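Local coordinates for protein short chain dehydrogenase (A0QTM2 homolog) (PDB 3SC4) that probably catalyses an NAD(P)-dependent oxidation or reduction, as a Rossmann-fold member of the short-chain dehydrogenase family, its own substrate not being established, at residues 8-14 with 33-39; 26-31 with 59-65. All blocks are in the same frame, centred on the assembly; numbering follows the deposited sequence.

Contact 1 (8-14 with 33-39)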
ATOM      1  N   ARG B   8      20.772 -10.989 -24.734  1.00 42.06           N
ATOM      2  CA  ARG B   8      22.090 -10.571 -25.189  1.00 43.44           C
ATOM      3  C   ARG B   8      22.032  -9.091 -25.540  1.00 42.93           C
ATOM      4  O   ARG B   8      21.108  -8.655 -26.226  1.00 42.94           O
ATOM      5  CB  ARG B   8      22.520 -11.403 -26.404  1.00 45.59           C
ATOM      6  CG  ARG B   8      24.022 -11.343 -26.731  1.00 49.76           C
ATOM      7  CD  ARG B   8      24.415 -12.619 -27.460  1.00 55.79           C
ATOM      8  NE  ARG B   8      25.838 -12.717 -27.791  1.00 61.18           N
ATOM      9  CZ  ARG B   8      26.807 -13.106 -26.955  1.00 64.08           C
ATOM     10  NH1 ARG B   8      26.543 -13.431 -25.687  1.00 63.21           N
ATOM     11  NH2 ARG B   8      28.064 -13.170 -27.400  1.00 66.62           N
ATOM     12  N   GLY B   9      22.995  -8.324 -25.030  1.00 42.14           N
ATOM     13  CA  GLY B   9      23.069  -6.886 -25.304  1.00 42.23           C
ATOM     14  C   GLY B   9      22.019  -6.027 -24.611  1.00 40.40           C
ATOM     15  O   GLY B   9      21.925  -4.820 -24.863  1.00 40.83           O
ATOM     16  N   LYS B  10      21.231  -6.635 -23.732  1.00 37.87           N
ATOM     17  CA  LYS B  10      20.189  -5.913 -23.050  1.00 36.18           C
ATOM     18  C   LYS B  10      20.724  -5.386 -21.717  1.00 34.07           C
ATOM     19  O   LYS B  10      21.724  -5.899 -21.194  1.00 34.27           O
ATOM     20  CB  LYS B  10      18.962  -6.810 -22.891  1.00 35.64           C
ATOM     21  CG  LYS B  10      18.425  -7.290 -24.256  1.00 39.34           C
ATOM     22  CD  LYS B  10      16.905  -7.077 -24.444  1.00 41.31           C
ATOM     23  CE  LYS B  10      16.448  -7.294 -25.903  1.00 42.68           C
ATOM     24  NZ  LYS B  10      17.072  -6.306 -26.868  1.00 45.44           N
ATOM     25  N   THR B  11      20.086  -4.339 -21.199  1.00 31.67           N
ATOM     26  CA  THR B  11      20.527  -3.689 -19.981  1.00 29.87           C
ATOM     27  C   THR B  11      19.499  -3.818 -18.870  1.00 27.70           C
ATOM     28  O   THR B  11      18.351  -3.461 -19.063  1.00 27.03           O
ATOM     29  CB  THR B  11      20.790  -2.217 -20.245  1.00 30.39           C
ATOM     30  OG1 THR B  11      21.903  -2.105 -21.138  1.00 31.64           O
ATOM     31  CG2 THR B  11      21.127  -1.487 -18.954  1.00 29.08           C
ATOM     32  N   MET B  12      19.928  -4.313 -17.708  1.00 26.46           N
ATOM     33  CA  MET B  12      19.086  -4.386 -16.506  1.00 25.17           C
ATOM     34  C   MET B  12      19.483  -3.405 -15.406  1.00 24.64           C
ATOM     35  O   MET B  12      20.662  -3.259 -15.095  1.00 25.16           O
ATOM     36  CB  MET B  12      19.139  -5.783 -15.905  1.00 24.93           C
ATOM     37  CG  MET B  12      18.368  -5.922 -14.589  1.00 24.67           C
ATOM     38  SD  MET B  12      17.924  -7.633 -14.244  1.00 26.72           S
ATOM     39  CE  MET B  12      19.434  -8.277 -13.593  1.00 20.70           C
ATOM     40  N   PHE B  13      18.483  -2.758 -14.810  1.00 23.82           N
ATOM     41  CA  PHE B  13      18.645  -1.995 -13.580  1.00 23.27           C
ATOM     42  C   PHE B  13      17.982  -2.759 -12.433  1.00 22.23           C
ATOM     43  O   PHE B  13      16.785  -3.010 -12.470  1.00 22.11           O
ATOM     44  CB  PHE B  13      18.006  -0.621 -13.705  1.00 22.88           C
ATOM     45  CG  PHE B  13      18.336   0.301 -12.549  1.00 23.92           C
ATOM     46  CD1 PHE B  13      19.474   1.112 -12.583  1.00 23.48           C
ATOM     47  CD2 PHE B  13      17.523   0.349 -11.427  1.00 22.16           C
ATOM     48  CE1 PHE B  13      19.777   1.950 -11.530  1.00 23.51           C
ATOM     49  CE2 PHE B  13      17.828   1.176 -10.363  1.00 22.41           C
ATOM     50  CZ  PHE B  13      18.958   1.997 -10.423  1.00 22.88           C
ATOM     51  N   ILE B  14      18.742  -3.111 -11.411  1.00 21.83           N
ATOM     52  CA  ILE B  14      18.196  -3.899 -10.321  1.00 21.21           C
ATOM     53  C   ILE B  14      18.505  -3.253  -8.971  1.00 21.47           C
ATOM     54  O   ILE B  14      19.641  -2.862  -8.705  1.00 21.43           O
ATOM     55  CB  ILE B  14      18.663  -5.386 -10.388  1.00 21.33           C
ATOM     56  CG1 ILE B  14      17.983  -6.213  -9.297  1.00 21.28           C
ATOM     57  CG2 ILE B  14      20.166  -5.513 -10.307  1.00 19.92           C
ATOM     58  CD1 ILE B  14      18.277  -7.704  -9.392  1.00 20.68           C
ATOM     59  N   GLY B  33      25.137 -12.416 -21.578  1.00 34.94           N
ATOM     60  CA  GLY B  33      25.936 -11.286 -22.081  1.00 35.96           C
ATOM     61  C   GLY B  33      25.235  -9.942 -21.952  1.00 35.70           C
ATOM     62  O   GLY B  33      25.382  -9.062 -22.814  1.00 36.80           O
ATOM     63  N   ALA B  34      24.470  -9.792 -20.867  1.00 34.01           N
ATOM     64  CA  ALA B  34      23.686  -8.585 -20.608  1.00 33.24           C
ATOM     65  C   ALA B  34      24.497  -7.627 -19.753  1.00 32.62           C
ATOM     66  O   ALA B  34      25.468  -8.027 -19.114  1.00 32.31           O
ATOM     67  CB  ALA B  34      22.376  -8.946 -19.883  1.00 31.89           C
ATOM     68  N   ASN B  35      24.090  -6.363 -19.760  1.00 32.17           N
ATOM     69  CA  ASN B  35      24.585  -5.379 -18.803  1.00 31.97           C
ATOM     70  C   ASN B  35      23.647  -5.332 -17.582  1.00 30.32           C
ATOM     71  O   ASN B  35      22.433  -5.488 -17.722  1.00 29.34           O
ATOM     72  CB  ASN B  35      24.696  -4.004 -19.454  1.00 32.74           C
ATOM     73  CG  ASN B  35      25.354  -4.061 -20.838  1.00 34.64           C
ATOM     74  OD1 ASN B  35      26.334  -4.783 -21.061  1.00 33.14           O
ATOM     75  ND2 ASN B  35      24.787  -3.313 -21.781  1.00 33.99           N
ATOM     76  N   VAL B  36      24.226  -5.156 -16.394  1.00 29.50           N
ATOM     77  CA  VAL B  36      23.467  -5.074 -15.168  1.00 27.89           C
ATOM     78  C   VAL B  36      24.006  -3.967 -14.275  1.00 28.00           C
ATOM     79  O   VAL B  36      25.128  -4.027 -13.826  1.00 28.83           O
ATOM     80  CB  VAL B  36      23.559  -6.380 -14.378  1.00 27.50           C
ATOM     81  CG1 VAL B  36      22.831  -6.236 -13.025  1.00 26.01           C
ATOM     82  CG2 VAL B  36      22.988  -7.536 -15.184  1.00 26.42           C
ATOM     83  N   ALA B  37      23.203  -2.946 -14.028  1.00 27.79           N
ATOM     84  CA  ALA B  37      23.521  -1.934 -13.022  1.00 27.60           C
ATOM     85  C   ALA B  37      22.801  -2.334 -11.754  1.00 26.43           C
ATOM     86  O   ALA B  37      21.636  -2.730 -11.803  1.00 25.59           O
ATOM     87  CB  ALA B  37      23.072  -0.542 -13.475  1.00 28.00           C
ATOM     88  N   LEU B  38      23.506  -2.276 -10.629  1.00 26.81           N
ATOM     89  CA  LEU B  38      22.948  -2.684  -9.347  1.00 25.87           C
ATOM     90  C   LEU B  38      23.189  -1.559  -8.369  1.00 26.43           C
ATOM     91  O   LEU B  38      24.290  -0.999  -8.310  1.00 26.78           O
ATOM     92  CB  LEU B  38      23.540  -4.014  -8.853  1.00 25.68           C
ATOM     93  CG  LEU B  38      25.059  -4.258  -8.719  1.00 25.87           C
ATOM     94  CD1 LEU B  38      25.314  -5.548  -7.973  1.00 25.56           C
ATOM     95  CD2 LEU B  38      25.740  -4.339 -10.034  1.00 25.72           C
ATOM     96  N   VAL B  39      22.142  -1.194  -7.639  1.00 26.43           N
ATOM     97  CA  VAL B  39      22.223  -0.085  -6.701  1.00 27.53           C
ATOM     98  C   VAL B  39      21.993  -0.588  -5.262  1.00 27.47           C
ATOM     99  O   VAL B  39      21.030  -1.321  -5.016  1.00 28.08           O
ATOM    100  CB  VAL B  39      21.229   1.031  -7.095  1.00 27.16           C
ATOM    101  CG1 VAL B  39      19.789   0.569  -6.899  1.00 26.27           C
ATOM    102  CG2 VAL B  39      21.497   2.289  -6.306  1.00 26.74           C
TER

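Contact 2 (26-31 with 59-65)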
ATOM      1  N   ALA B  26      20.466 -11.340 -11.301  1.00 22.98           N
ATOM      2  CA  ALA B  26      21.548 -10.636 -11.965  1.00 24.30           C
ATOM      3  C   ALA B  26      22.473 -11.612 -12.696  1.00 25.74           C
ATOM      4  O   ALA B  26      22.758 -11.433 -13.874  1.00 26.56           O
ATOM      5  CB  ALA B  26      22.324  -9.816 -10.957  1.00 24.04           C
ATOM      6  N   LYS B  27      22.911 -12.658 -12.017  1.00 26.11           N
ATOM      7  CA  LYS B  27      23.803 -13.638 -12.647  1.00 27.87           C
ATOM      8  C   LYS B  27      23.164 -14.311 -13.860  1.00 28.42           C
ATOM      9  O   LYS B  27      23.783 -14.429 -14.916  1.00 29.35           O
ATOM     10  CB  LYS B  27      24.303 -14.673 -11.619  1.00 28.28           C
ATOM     11  CG  LYS B  27      25.537 -14.166 -10.815  1.00 29.88           C
ATOM     12  CD  LYS B  27      25.719 -14.819  -9.450  1.00 31.55           C
ATOM     13  CE  LYS B  27      26.510 -16.134  -9.488  1.00 33.19           C
ATOM     14  NZ  LYS B  27      26.517 -16.747  -8.111  1.00 32.09           N
ATOM     15  N   ARG B  28      21.905 -14.709 -13.737  1.00 28.36           N
ATOM     16  CA  ARG B  28      21.240 -15.384 -14.848  1.00 28.96           C
ATOM     17  C   ARG B  28      21.144 -14.503 -16.074  1.00 29.19           C
ATOM     18  O   ARG B  28      21.375 -14.951 -17.187  1.00 30.38           O
ATOM     19  CB  ARG B  28      19.850 -15.826 -14.456  1.00 28.45           C
ATOM     20  CG  ARG B  28      19.140 -16.603 -15.533  1.00 30.75           C
ATOM     21  CD  ARG B  28      19.763 -17.974 -15.719  1.00 33.27           C
ATOM     22  NE  ARG B  28      18.872 -18.830 -16.494  1.00 35.95           N
ATOM     23  CZ  ARG B  28      18.850 -18.909 -17.822  1.00 38.45           C
ATOM     24  NH1 ARG B  28      19.673 -18.179 -18.593  1.00 38.65           N
ATOM     25  NH2 ARG B  28      17.992 -19.744 -18.379  1.00 39.51           N
ATOM     26  N   VAL B  29      20.800 -13.247 -15.861  1.00 28.70           N
ATOM     27  CA  VAL B  29      20.674 -12.301 -16.958  1.00 28.85           C
ATOM     28  C   VAL B  29      22.058 -11.996 -17.545  1.00 29.86           C
ATOM     29  O   VAL B  29      22.220 -11.933 -18.749  1.00 30.70           O
ATOM     30  CB  VAL B  29      19.952 -11.023 -16.487  1.00 27.97           C
ATOM     31  CG1 VAL B  29      19.920  -9.995 -17.586  1.00 27.78           C
ATOM     32  CG2 VAL B  29      18.537 -11.381 -16.033  1.00 25.67           C
ATOM     33  N   ALA B  30      23.042 -11.807 -16.677  1.00 29.74           N
ATOM     34  CA  ALA B  30      24.423 -11.602 -17.094  1.00 30.62           C
ATOM     35  C   ALA B  30      24.931 -12.730 -17.983  1.00 31.37           C
ATOM     36  O   ALA B  30      25.695 -12.478 -18.888  1.00 32.58           O
ATOM     37  CB  ALA B  30      25.337 -11.450 -15.871  1.00 29.91           C
ATOM     38  N   ALA B  31      24.503 -13.967 -17.735  1.00 31.49           N
ATOM     39  CA  ALA B  31      25.052 -15.140 -18.442  1.00 32.28           C
ATOM     40  C   ALA B  31      24.760 -15.127 -19.936  1.00 33.64           C
ATOM     41  O   ALA B  31      25.468 -15.777 -20.701  1.00 35.01           O
ATOM     42  CB  ALA B  31      24.537 -16.438 -17.825  1.00 31.83           C
ATOM     43  N   GLU B  59      31.038 -11.256  -9.765  1.00 35.00           N
ATOM     44  CA  GLU B  59      30.277 -12.459 -10.138  1.00 35.40           C
ATOM     45  C   GLU B  59      29.486 -12.232 -11.434  1.00 35.80           C
ATOM     46  O   GLU B  59      29.446 -13.122 -12.299  1.00 36.40           O
ATOM     47  CB  GLU B  59      29.368 -12.951  -8.995  1.00 34.20           C
ATOM     48  CG  GLU B  59      30.119 -13.566  -7.794  1.00 34.77           C
ATOM     49  CD  GLU B  59      29.184 -14.280  -6.798  1.00 35.46           C
ATOM     50  OE1 GLU B  59      29.156 -13.902  -5.602  1.00 35.37           O
ATOM     51  OE2 GLU B  59      28.466 -15.212  -7.211  1.00 34.77           O
ATOM     52  N   ILE B  60      28.900 -11.044 -11.589  1.00 35.64           N
ATOM     53  CA  ILE B  60      28.206 -10.705 -12.838  1.00 36.19           C
ATOM     54  C   ILE B  60      29.146 -10.831 -14.047  1.00 37.82           C
ATOM     55  O   ILE B  60      28.758 -11.361 -15.086  1.00 37.56           O
ATOM     56  CB  ILE B  60      27.598  -9.274 -12.779  1.00 35.90           C
ATOM     57  CG1 ILE B  60      26.363  -9.268 -11.870  1.00 34.96           C
ATOM     58  CG2 ILE B  60      27.242  -8.742 -14.182  1.00 35.27           C
ATOM     59  CD1 ILE B  60      26.058  -7.908 -11.258  1.00 34.28           C
ATOM     60  N   GLU B  61      30.379 -10.347 -13.900  1.00 39.54           N
ATOM     61  CA  GLU B  61      31.354 -10.361 -15.005  1.00 41.71           C
ATOM     62  C   GLU B  61      31.827 -11.771 -15.303  1.00 42.08           C
ATOM     63  O   GLU B  61      31.847 -12.186 -16.457  1.00 42.78           O
ATOM     64  CB  GLU B  61      32.537  -9.430 -14.714  1.00 43.09           C
ATOM     65  CG  GLU B  61      32.135  -7.926 -14.681  1.00 44.81           C
ATOM     66  CD  GLU B  61      33.259  -6.973 -14.215  1.00 48.05           C
ATOM     67  OE1 GLU B  61      34.256  -7.420 -13.586  1.00 47.78           O
ATOM     68  OE2 GLU B  61      33.121  -5.759 -14.496  1.00 50.35           O
ATOM     69  N   GLU B  62      32.158 -12.516 -14.253  1.00 42.15           N
ATOM     70  CA  GLU B  62      32.542 -13.929 -14.375  1.00 42.84           C
ATOM     71  C   GLU B  62      31.429 -14.799 -15.000  1.00 41.71           C
ATOM     72  O   GLU B  62      31.701 -15.867 -15.556  1.00 42.40           O
ATOM     73  CB  GLU B  62      32.971 -14.500 -12.995  1.00 43.11           C
ATOM     74  CG  GLU B  62      34.396 -14.084 -12.516  1.00 46.11           C
ATOM     75  CD  GLU B  62      34.673 -14.348 -10.992  1.00 49.40           C
ATOM     76  OE1 GLU B  62      33.707 -14.650 -10.216  1.00 49.49           O
ATOM     77  OE2 GLU B  62      35.866 -14.226 -10.572  1.00 50.15           O
ATOM     78  N   ALA B  63      30.180 -14.349 -14.900  1.00 40.15           N
ATOM     79  CA  ALA B  63      29.051 -15.044 -15.517  1.00 38.91           C
ATOM     80  C   ALA B  63      28.937 -14.725 -17.005  1.00 39.30           C
ATOM     81  O   ALA B  63      28.327 -15.493 -17.760  1.00 38.79           O
ATOM     82  CB  ALA B  63      27.758 -14.693 -14.797  1.00 37.40           C
ATOM     83  N   GLY B  64      29.505 -13.589 -17.419  1.00 39.93           N
ATOM     84  CA  GLY B  64      29.570 -13.194 -18.845  1.00 40.91           C
ATOM     85  C   GLY B  64      29.004 -11.827 -19.196  1.00 40.82           C
ATOM     86  O   GLY B  64      28.925 -11.459 -20.368  1.00 41.52           O
ATOM     87  N   GLY B  65      28.602 -11.067 -18.183  1.00 39.98           N
ATOM     88  CA  GLY B  65      27.962  -9.774 -18.404  1.00 39.26           C
ATOM     89  C   GLY B  65      28.880  -8.643 -18.034  1.00 39.59           C
ATOM     90  O   GLY B  65      30.043  -8.853 -17.668  1.00 39.91           O
TER

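Contact 1 (8-14 with 33-39)
The carboxamide of N35 meets the hydroxyl of T11 on the side of the sheet that also carries F13 and A37: ND2 of N35 donates to OG1 of T11 over 3.2 Å, the hydroxyl oxygen lying close to the amide plane. OG1 can meet it because it stands beside the backbone N of T11 (chi1 -66°). The second flat group, the phenyl ring of F13, is approached obliquely by CB of A37 and, at its far end, by CG1 of V39, which lies 3.9 Å from CZ. F91 and T87 of helix 77-91 touch this side.

M12, V36, I14 and L38 point to the other side. The M12 chain bends at its last torsion (chi3 80°) and brings CE to 4.0 Å from CG2 of V36, while CG2 of I14 touches both CG1 of V36 (3.9 Å) and CB of L38.

Between the two layers the backbones pair in parallel. N35 N donates to K10 O (2.8 Å), M12 N to N35 O, A37 N to M12 O, I14 N to A37 O and V39 N to I14 O; before the strands, G9 N reaches G33 O only weakly (3.3 Å). The axes of 11-14 and 35-39 are inclined by 17°. With helix 20-30 linking them, the strands form the first beta-alpha-beta unit of the Rossmann fold, the dinucleotide-binding framework of short-chain dehydrogenases.

Contact 2 (26-31 with 59-65)
A30 sets its methyl against the turn of helix 53-63 that carries I60: CB lies 3.7 Å from CG2 of I60 and 3.5 Å from its carbonyl O, with the methyl of A63 alongside. One turn earlier, CB of A26 touches the other branch of I60, CG1, at 4.2 Å. Small side chains thus let the axes of the short segments 26-30 and 59-63 approach to 8.3 Å, at a crossing angle of -30°.

K27 slants across to E59 at the more open margin. The lysine bends at chi3 (86°), bringing NZ to 2.6 Å from OE2 of E59 in a salt bridge that meets the oxygen nearly along its C-O axis; CD and CE of K27 also lie against the carboxylate oxygen.

At the C-terminal ends, the chain after A63 turns through a Schellman motif at G64, and CA of A31 makes a C-H...O contact of 3.4 Å with A63 O. G65 passes close to A30, CA to CA 4.2 Å.

Helices 20-30 and 53-63 run side by side in roughly the same direction on one side of the parallel sheet, where I60 reaches V36 and L38 of strand 35-40 and V29 packs on A34.

How the contacts relate
Contact 1 is largely core and contact 2 only partly buried, yet the two share a layered unit, with centres about 9 Å apart. Helix 20-30, which contributes 26-31, connects the two strands of contact 1, so the segments alternate along the chain. Where the layers meet, CE of M12 packs 3.6 Å from CA of A26, and CD2 of L38 lies 3.8 Å from CD1 of I60. The chemistry follows position: within the sheet, regular backbone hydrogen bonds dominate, flanked by apolar side chains and one amide-hydroxyl bond, whereas the helix pair relies on alanine methyls packed against I60, with a single salt bridge between partly exposed residues.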